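Galactose/lactose metabolism regulatory protein GAL80 (Kluyveromyces lactis, PDB 3E1K) negatively regulates the lactose and galactose metabolic genes, apparently by blocking the transcriptional activator LAC9 when no inducing sugar is present. Local coordinates at residues 229-234 with 441-446; 304-309 with 318-323. All coordinates share one frame; numbering follows the deposited sequence.

Contact 1: 229-234 with 441-446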
ATOM      1  N   LYS A 229      16.358  -2.016  -3.962  1.00  1.00           N
ATOM      2  CA  LYS A 229      15.936  -1.027  -4.958  1.00 33.55           C
ATOM      3  C   LYS A 229      14.604  -0.439  -4.484  1.00  1.00           C
ATOM      4  O   LYS A 229      13.956  -0.991  -3.591  1.00 76.21           O
ATOM      5  CB  LYS A 229      15.827  -1.598  -6.369  1.00 17.56           C
ATOM      6  CG  LYS A 229      14.708  -2.575  -6.460  1.00 47.44           C
ATOM      7  CD  LYS A 229      14.647  -3.211  -7.802  1.00 12.74           C
ATOM      8  CE  LYS A 229      13.180  -3.599  -8.123  1.00 80.86           C
ATOM      9  NZ  LYS A 229      12.775  -4.040  -9.468  1.00  1.00           N
ATOM     10  N   ILE A 230      14.183   0.739  -5.067  1.00 20.00           N
ATOM     11  CA  ILE A 230      12.941   1.306  -4.558  1.00 20.00           C
ATOM     12  C   ILE A 230      12.296   2.236  -5.581  1.00 20.00           C
ATOM     13  O   ILE A 230      12.874   2.733  -6.538  1.00 19.30           O
ATOM     14  CB  ILE A 230      13.194   2.065  -3.241  1.00 20.00           C
ATOM     15  CG1 ILE A 230      14.170   3.222  -3.471  1.00 20.00           C
ATOM     16  CG2 ILE A 230      13.723   1.119  -2.174  1.00 20.00           C
ATOM     17  CD1 ILE A 230      14.308   4.148  -2.284  1.00 20.00           C
ATOM     18  N   ASN A 231      10.955   2.532  -5.377  1.00  4.13           N
ATOM     19  CA  ASN A 231      10.355   3.572  -6.210  1.00 14.29           C
ATOM     20  C   ASN A 231       9.509   4.572  -5.405  1.00 18.20           C
ATOM     21  O   ASN A 231       8.843   4.216  -4.428  1.00  1.00           O
ATOM     22  CB  ASN A 231       9.526   2.985  -7.325  1.00  2.68           C
ATOM     23  CG  ASN A 231       8.740   4.023  -8.073  1.00 84.22           C
ATOM     24  OD1 ASN A 231       9.191   4.475  -9.120  1.00 43.21           O
ATOM     25  ND2 ASN A 231       7.563   4.354  -7.569  1.00100.00           N
ATOM     26  N   ALA A 232       9.524   5.823  -5.811  1.00 99.66           N
ATOM     27  CA  ALA A 232       8.758   6.809  -5.098  1.00  1.00           C
ATOM     28  C   ALA A 232       8.113   7.876  -5.993  1.00100.00           C
ATOM     29  O   ALA A 232       8.607   8.195  -7.080  1.00 95.51           O
ATOM     30  CB  ALA A 232       9.638   7.345  -3.939  1.00  1.00           C
ATOM     31  N   MET A 233       6.934   8.302  -5.551  1.00  1.00           N
ATOM     32  CA  MET A 233       6.104   9.263  -6.239  1.00 12.67           C
ATOM     33  C   MET A 233       5.551  10.304  -5.257  1.00 28.72           C
ATOM     34  O   MET A 233       4.933   9.965  -4.246  1.00  3.84           O
ATOM     35  CB  MET A 233       4.966   8.468  -6.883  1.00 12.05           C
ATOM     36  CG  MET A 233       5.387   7.640  -8.048  1.00 34.11           C
ATOM     37  SD  MET A 233       3.911   6.917  -8.747  1.00  3.38           S
ATOM     38  CE  MET A 233       4.777   5.942 -10.081  1.00  1.00           C
ATOM     39  N   ILE A 234       5.740  11.593  -5.533  1.00 21.17           N
ATOM     40  CA  ILE A 234       5.246  12.569  -4.549  1.00 26.54           C
ATOM     41  C   ILE A 234       4.190  13.570  -4.985  1.00 95.46           C
ATOM     42  O   ILE A 234       4.393  14.354  -5.920  1.00 75.05           O
ATOM     43  CB  ILE A 234       6.316  13.303  -3.773  1.00 37.45           C
ATOM     44  CG1 ILE A 234       7.232  12.289  -3.063  1.00100.00           C
ATOM     45  CG2 ILE A 234       5.678  14.261  -2.797  1.00  1.00           C
ATOM     46  CD1 ILE A 234       8.733  12.616  -3.280  1.00 56.17           C
ATOM     47  N   PHE A 441      13.430  10.951  -3.167  1.00 28.42           N
ATOM     48  CA  PHE A 441      13.284  12.190  -3.872  1.00  7.07           C
ATOM     49  C   PHE A 441      13.698  12.126  -5.304  1.00 30.02           C
ATOM     50  O   PHE A 441      12.921  12.452  -6.204  1.00 47.00           O
ATOM     51  CB  PHE A 441      13.938  13.336  -3.136  1.00 60.77           C
ATOM     52  CG  PHE A 441      13.038  13.910  -2.113  1.00 65.03           C
ATOM     53  CD1 PHE A 441      13.254  13.676  -0.760  1.00  1.00           C
ATOM     54  CD2 PHE A 441      11.888  14.569  -2.549  1.00  2.12           C
ATOM     55  CE1 PHE A 441      12.389  14.170   0.138  1.00  8.20           C
ATOM     56  CE2 PHE A 441      11.047  15.104  -1.639  1.00 31.26           C
ATOM     57  CZ  PHE A 441      11.331  14.932  -0.314  1.00 92.33           C
ATOM     58  N   ARG A 442      14.941  11.688  -5.513  1.00 45.56           N
ATOM     59  CA  ARG A 442      15.462  11.557  -6.864  1.00100.00           C
ATOM     60  C   ARG A 442      14.562  10.622  -7.677  1.00  9.49           C
ATOM     61  O   ARG A 442      14.234  10.858  -8.841  1.00 10.62           O
ATOM     62  CB  ARG A 442      16.912  11.070  -6.866  1.00 84.74           C
ATOM     63  CG  ARG A 442      17.871  11.982  -7.628  1.00 79.41           C
ATOM     64  CD  ARG A 442      19.229  11.284  -7.776  1.00 78.02           C
ATOM     65  NE  ARG A 442      19.281  10.020  -7.049  1.00 31.53           N
ATOM     66  CZ  ARG A 442      20.199   9.751  -6.111  1.00100.00           C
ATOM     67  NH1 ARG A 442      21.144  10.650  -5.847  1.00100.00           N
ATOM     68  NH2 ARG A 442      20.188   8.562  -5.491  1.00 42.66           N
ATOM     69  N   SER A 443      14.120   9.568  -7.033  1.00 21.55           N
ATOM     70  CA  SER A 443      13.282   8.608  -7.706  1.00  2.56           C
ATOM     71  C   SER A 443      12.006   9.255  -8.247  1.00 32.02           C
ATOM     72  O   SER A 443      11.742   9.092  -9.450  1.00 36.97           O
ATOM     73  CB  SER A 443      12.872   7.465  -6.794  1.00  1.00           C
ATOM     74  OG  SER A 443      11.624   7.073  -7.299  1.00 31.43           O
ATOM     75  N   ASP A 444      11.190   9.904  -7.423  1.00 38.10           N
ATOM     76  CA  ASP A 444       9.957  10.473  -7.952  1.00 47.47           C
ATOM     77  C   ASP A 444      10.386  11.331  -9.124  1.00  2.10           C
ATOM     78  O   ASP A 444       9.875  11.143 -10.246  1.00 55.20           O
ATOM     79  CB  ASP A 444       9.179  11.302  -6.911  1.00 38.77           C
ATOM     80  CG  ASP A 444       8.346  12.463  -7.525  1.00  1.00           C
ATOM     81  OD1 ASP A 444       7.727  12.278  -8.591  1.00100.00           O
ATOM     82  OD2 ASP A 444       8.299  13.565  -6.916  1.00 41.92           O
ATOM     83  N   LYS A 445      11.310  12.257  -8.843  1.00  7.17           N
ATOM     84  CA  LYS A 445      11.728  13.214  -9.850  1.00 91.95           C
ATOM     85  C   LYS A 445      12.080  12.503 -11.139  1.00 36.62           C
ATOM     86  O   LYS A 445      11.531  12.750 -12.209  1.00 47.33           O
ATOM     87  CB  LYS A 445      12.887  14.101  -9.401  1.00  1.00           C
ATOM     88  CG  LYS A 445      13.158  15.246 -10.341  1.00100.00           C
ATOM     89  CD  LYS A 445      14.283  16.116  -9.775  1.00100.00           C
ATOM     90  CE  LYS A 445      14.122  17.647 -10.052  1.00100.00           C
ATOM     91  NZ  LYS A 445      15.179  18.608  -9.481  1.00 10.78           N
ATOM     92  N   GLU A 446      13.112  11.659 -11.026  1.00 20.91           N
ATOM     93  CA  GLU A 446      13.549  10.932 -12.201  1.00 58.83           C
ATOM     94  C   GLU A 446      12.506  10.004 -12.813  1.00 24.53           C
ATOM     95  O   GLU A 446      12.684   9.594 -13.956  1.00  6.45           O
ATOM     96  CB  GLU A 446      14.912  10.280 -12.062  1.00  5.73           C
ATOM     97  CG  GLU A 446      16.062  11.240 -11.756  1.00100.00           C
ATOM     98  CD  GLU A 446      17.328  10.351 -11.660  1.00 19.31           C
ATOM     99  OE1 GLU A 446      17.357   9.354 -12.380  1.00 50.43           O
ATOM    100  OE2 GLU A 446      18.232  10.475 -10.779  1.00 22.24           O
TER
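Met233 and Asp444 mark the crossing point, their CA atoms 4.4 Å apart, where the C-terminal end of helix 427-446 passes over a strand; the axes of 230-234 and 441-446 come within 6.1 Å at a crossing angle of -70°. Ser443 points at the strand, and its OG accepts the backbone N-H of Ala232, N to OG 2.9 Å. The same hydroxyl gives its hydrogen to the carbonyl of Lys448, just beyond the helix. Asp444 also points at the strand. With CG anti to its backbone N (chi1 150°), its carboxylate lies against Ile234, Asp444 OD2 3.7 Å from Ile234 CB, and OD1 makes a long, weak ion pair with Lys229 NZ of the second subunit. With an alanine here, a gap would probably open beside the N and CB of Ile234, and that lysine would lose a weak partner. Ile234 reaches on to the ring of Phe441, CD1 to CE2 3.8 Å. The helix lies across a strand near one end of the C-terminal domain's mixed sheet, at the subunit interface, where Asn231 bonds Thr449 of the second subunit. Strand 262-269 runs beside it, Leu264 against Met233, and strand 450-451 closes the edge, Leu450 pairing with Ile230.

Contact 2: 304-309 with 318-323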
ATOM      1  N   LEU A 304       2.097 -10.281  11.911  1.00 40.24           N
ATOM      2  CA  LEU A 304       2.385  -9.283  12.937  1.00  1.00           C
ATOM      3  C   LEU A 304       1.843  -7.893  12.508  1.00 38.04           C
ATOM      4  O   LEU A 304       2.309  -7.349  11.519  1.00 43.98           O
ATOM      5  CB  LEU A 304       3.909  -9.194  12.950  1.00 13.77           C
ATOM      6  CG  LEU A 304       4.736  -9.404  14.207  1.00  2.25           C
ATOM      7  CD1 LEU A 304       6.048  -8.579  14.124  1.00 32.50           C
ATOM      8  CD2 LEU A 304       3.860  -9.038  15.401  1.00100.00           C
ATOM      9  N   LYS A 305       0.919  -7.304  13.234  1.00 54.10           N
ATOM     10  CA  LYS A 305       0.433  -5.999  12.829  1.00  1.00           C
ATOM     11  C   LYS A 305       0.591  -5.009  13.999  1.00  3.96           C
ATOM     12  O   LYS A 305       0.288  -5.305  15.149  1.00 48.13           O
ATOM     13  CB  LYS A 305      -1.021  -6.100  12.371  1.00 46.39           C
ATOM     14  CG  LYS A 305      -1.453  -5.131  11.300  1.00  1.00           C
ATOM     15  CD  LYS A 305      -2.782  -5.630  10.763  1.00 33.56           C
ATOM     16  CE  LYS A 305      -3.864  -4.531  10.731  1.00  1.00           C
ATOM     17  NZ  LYS A 305      -4.866  -4.809  11.837  1.00 13.13           N
ATOM     18  N   ILE A 306       1.091  -3.823  13.655  1.00 58.31           N
ATOM     19  CA  ILE A 306       1.234  -2.711  14.589  1.00 28.81           C
ATOM     20  C   ILE A 306       0.356  -1.551  14.126  1.00  1.00           C
ATOM     21  O   ILE A 306       0.335  -1.199  12.923  1.00  1.00           O
ATOM     22  CB  ILE A 306       2.600  -2.138  14.535  1.00 44.27           C
ATOM     23  CG1 ILE A 306       3.578  -3.294  14.331  1.00 35.57           C
ATOM     24  CG2 ILE A 306       2.681  -1.063  15.557  1.00  1.00           C
ATOM     25  CD1 ILE A 306       5.112  -2.931  14.486  1.00  1.00           C
ATOM     26  N   GLU A 307      -0.414  -1.000  15.059  1.00  1.00           N
ATOM     27  CA  GLU A 307      -1.411  -0.004  14.685  1.00 32.42           C
ATOM     28  C   GLU A 307      -1.515   1.199  15.615  1.00100.00           C
ATOM     29  O   GLU A 307      -1.563   0.947  16.823  1.00 11.20           O
ATOM     30  CB  GLU A 307      -2.778  -0.702  14.726  1.00  1.00           C
ATOM     31  CG  GLU A 307      -3.055  -1.703  13.603  1.00  1.00           C
ATOM     32  CD  GLU A 307      -4.422  -2.322  13.674  1.00 36.05           C
ATOM     33  OE1 GLU A 307      -4.860  -2.338  14.811  1.00 26.33           O
ATOM     34  OE2 GLU A 307      -5.093  -2.752  12.677  1.00 65.36           O
ATOM     35  N   GLY A 308      -1.509   2.430  15.102  1.00  7.92           N
ATOM     36  CA  GLY A 308      -1.567   3.638  15.920  1.00100.00           C
ATOM     37  C   GLY A 308      -2.590   4.505  15.230  1.00  2.35           C
ATOM     38  O   GLY A 308      -2.979   4.202  14.098  1.00  1.51           O
ATOM     39  N   ASP A 309      -3.102   5.519  15.931  1.00100.00           N
ATOM     40  CA  ASP A 309      -4.122   6.387  15.377  1.00  1.00           C
ATOM     41  C   ASP A 309      -3.315   7.650  15.043  1.00  6.09           C
ATOM     42  O   ASP A 309      -3.716   8.522  14.273  1.00 79.64           O
ATOM     43  CB  ASP A 309      -5.190   6.669  16.452  1.00 92.80           C
ATOM     44  CG  ASP A 309      -5.679   5.404  17.143  1.00100.00           C
ATOM     45  OD1 ASP A 309      -5.604   4.316  16.554  1.00 20.11           O
ATOM     46  OD2 ASP A 309      -6.073   5.517  18.312  1.00 95.96           O
ATOM     47  N   LEU A 318       1.643   2.441  20.725  1.00  1.00           N
ATOM     48  CA  LEU A 318       0.832   1.662  19.801  1.00 43.17           C
ATOM     49  C   LEU A 318       0.376   0.351  20.458  1.00 23.10           C
ATOM     50  O   LEU A 318       0.488   0.141  21.678  1.00 10.53           O
ATOM     51  CB  LEU A 318       1.567   1.378  18.509  1.00  7.94           C
ATOM     52  CG  LEU A 318       2.739   2.341  18.419  1.00  9.23           C
ATOM     53  CD1 LEU A 318       4.074   1.572  18.161  1.00 24.10           C
ATOM     54  CD2 LEU A 318       2.581   3.568  17.504  1.00  1.00           C
ATOM     55  N   VAL A 319      -0.044  -0.551  19.579  1.00 30.95           N
ATOM     56  CA  VAL A 319      -0.481  -1.861  20.006  1.00 53.10           C
ATOM     57  C   VAL A 319      -0.015  -2.883  19.018  1.00 34.16           C
ATOM     58  O   VAL A 319      -0.058  -2.705  17.821  1.00  1.22           O
ATOM     59  CB  VAL A 319      -1.948  -1.869  19.881  1.00  1.00           C
ATOM     60  CG1 VAL A 319      -2.448  -3.279  20.073  1.00  1.00           C
ATOM     61  CG2 VAL A 319      -2.466  -1.021  20.982  1.00 26.71           C
ATOM     62  N   LEU A 320       0.392  -4.017  19.540  1.00  2.84           N
ATOM     63  CA  LEU A 320       0.887  -5.019  18.647  1.00 15.78           C
ATOM     64  C   LEU A 320       0.216  -6.363  18.694  1.00 37.46           C
ATOM     65  O   LEU A 320       0.245  -7.075  19.684  1.00 23.66           O
ATOM     66  CB  LEU A 320       2.354  -5.265  18.886  1.00  1.00           C
ATOM     67  CG  LEU A 320       2.856  -6.235  17.830  1.00 12.39           C
ATOM     68  CD1 LEU A 320       3.648  -5.348  16.883  1.00100.00           C
ATOM     69  CD2 LEU A 320       3.902  -6.924  18.736  1.00  6.37           C
ATOM     70  N   TYR A 321      -0.280  -6.720  17.522  1.00  1.00           N
ATOM     71  CA  TYR A 321      -0.962  -7.972  17.417  1.00 30.30           C
ATOM     72  C   TYR A 321      -0.029  -8.812  16.629  1.00  4.20           C
ATOM     73  O   TYR A 321       0.484  -8.444  15.573  1.00  1.00           O
ATOM     74  CB  TYR A 321      -2.205  -7.840  16.539  1.00  1.00           C
ATOM     75  CG  TYR A 321      -3.178  -6.793  17.054  1.00  1.00           C
ATOM     76  CD1 TYR A 321      -3.243  -5.504  16.496  1.00  1.00           C
ATOM     77  CD2 TYR A 321      -4.070  -7.112  18.079  1.00 20.68           C
ATOM     78  CE1 TYR A 321      -4.173  -4.589  16.921  1.00100.00           C
ATOM     79  CE2 TYR A 321      -5.004  -6.201  18.523  1.00 25.86           C
ATOM     80  CZ  TYR A 321      -5.037  -4.940  17.955  1.00100.00           C
ATOM     81  OH  TYR A 321      -5.914  -3.991  18.415  1.00 59.00           O
ATOM     82  N   PHE A 322       0.126 -10.008  17.144  1.00  1.00           N
ATOM     83  CA  PHE A 322       0.905 -10.891  16.342  1.00 13.59           C
ATOM     84  C   PHE A 322       0.147 -12.203  16.340  1.00 16.87           C
ATOM     85  O   PHE A 322      -0.594 -12.519  17.240  1.00 12.45           O
ATOM     86  CB  PHE A 322       2.244 -11.025  17.015  1.00  1.00           C
ATOM     87  CG  PHE A 322       2.769 -12.427  17.025  1.00 25.93           C
ATOM     88  CD1 PHE A 322       3.708 -12.898  16.107  1.00100.00           C
ATOM     89  CD2 PHE A 322       2.315 -13.301  17.994  1.00  1.00           C
ATOM     90  CE1 PHE A 322       4.197 -14.194  16.140  1.00  8.66           C
ATOM     91  CE2 PHE A 322       2.766 -14.608  18.014  1.00 64.34           C
ATOM     92  CZ  PHE A 322       3.711 -15.058  17.104  1.00 28.91           C
ATOM     93  N   TYR A 323       0.483 -13.067  15.407  1.00  2.82           N
ATOM     94  CA  TYR A 323      -0.082 -14.392  15.411  1.00 50.97           C
ATOM     95  C   TYR A 323       0.853 -15.377  14.705  1.00 65.48           C
ATOM     96  O   TYR A 323       1.288 -15.157  13.590  1.00  1.00           O
ATOM     97  CB  TYR A 323      -1.397 -14.345  14.685  1.00  4.22           C
ATOM     98  CG  TYR A 323      -1.750 -15.746  14.291  1.00 20.16           C
ATOM     99  CD1 TYR A 323      -2.297 -16.637  15.221  1.00 29.57           C
ATOM    100  CD2 TYR A 323      -1.512 -16.187  12.993  1.00  1.00           C
ATOM    101  CE1 TYR A 323      -2.610 -17.929  14.861  1.00 66.24           C
ATOM    102  CE2 TYR A 323      -1.826 -17.475  12.628  1.00100.00           C
ATOM    103  CZ  TYR A 323      -2.384 -18.351  13.561  1.00  1.00           C
ATOM    104  OH  TYR A 323      -2.690 -19.650  13.225  1.00100.00           O
TER
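Leu304 to Gly308 and Val319 to Tyr323 run antiparallel as the two arms of a beta hairpin, their axes 4.6 Å apart at closest and 167° between their directions. Lys305 and Tyr321 form a hydrogen-bonded pair, closed by Lys305 N to Tyr321 O (2.6 Å) and Tyr321 N to Lys305 O (2.8 Å). Glu307 and Val319 form the next such pair, held more loosely: Glu307 N reaches Val319 O at 3.3 Å, while the return bond from Val319 N to Glu307 O is weak. Ile306 with Leu320, between them, and Leu304 with Phe322, beyond Lys305 and Tyr321, are non-hydrogen-bonded pairs that turn aliphatic and aromatic groups to one face. There the side chains of Leu304 and Leu320 meet, and CD1 of Leu320 fits against CG1 and CD1 of Ile306. The other branch of Ile306, CG2, is anti to the backbone N, which carries it across toward the other arm, to Leu318 CD1 at 4.0 Å.

On the opposite face Tyr321 is the centre. Glu307 extends beyond CG and brings OE1 to the edge of the ring, near the ring plane. Val319 CG1 sits over one face of the same ring, 3.7 Å above its plane and shifted toward the rim.

Strands 293-298 and 364-370 flank the hairpin and bond to its outer edges. Helix 157-167 packs on the apolar face through Leu304, Leu318 and Phe322. The face of Lys305 and Tyr321 meets Thr290 and Leu289 of the second subunit, and Val319 touches an aromatic side chain of the bound peptide.

How the contacts relate
Contact 1 and contact 2 lie toward the two ends of one mixed sheet, with strands 293-298, 177-182, 275-281 and 262-269 between them. Their centres are 28 Å apart and their nearest atoms about 19 Å, so they do not touch. In the chain, the hairpin of contact 2 falls within the long excursion between strand 227-235 and helix 427-446, which contact 1 brings together. Both meet the second subunit: contact 1 through Lys229, Asn231, Met233 and Asp444, contact 2 through Lys305, Tyr321 and Tyr323. Contact 2 also borders the bound peptide, consistent with the Gal4p activation domain of this complex, at Asp309 and Val319.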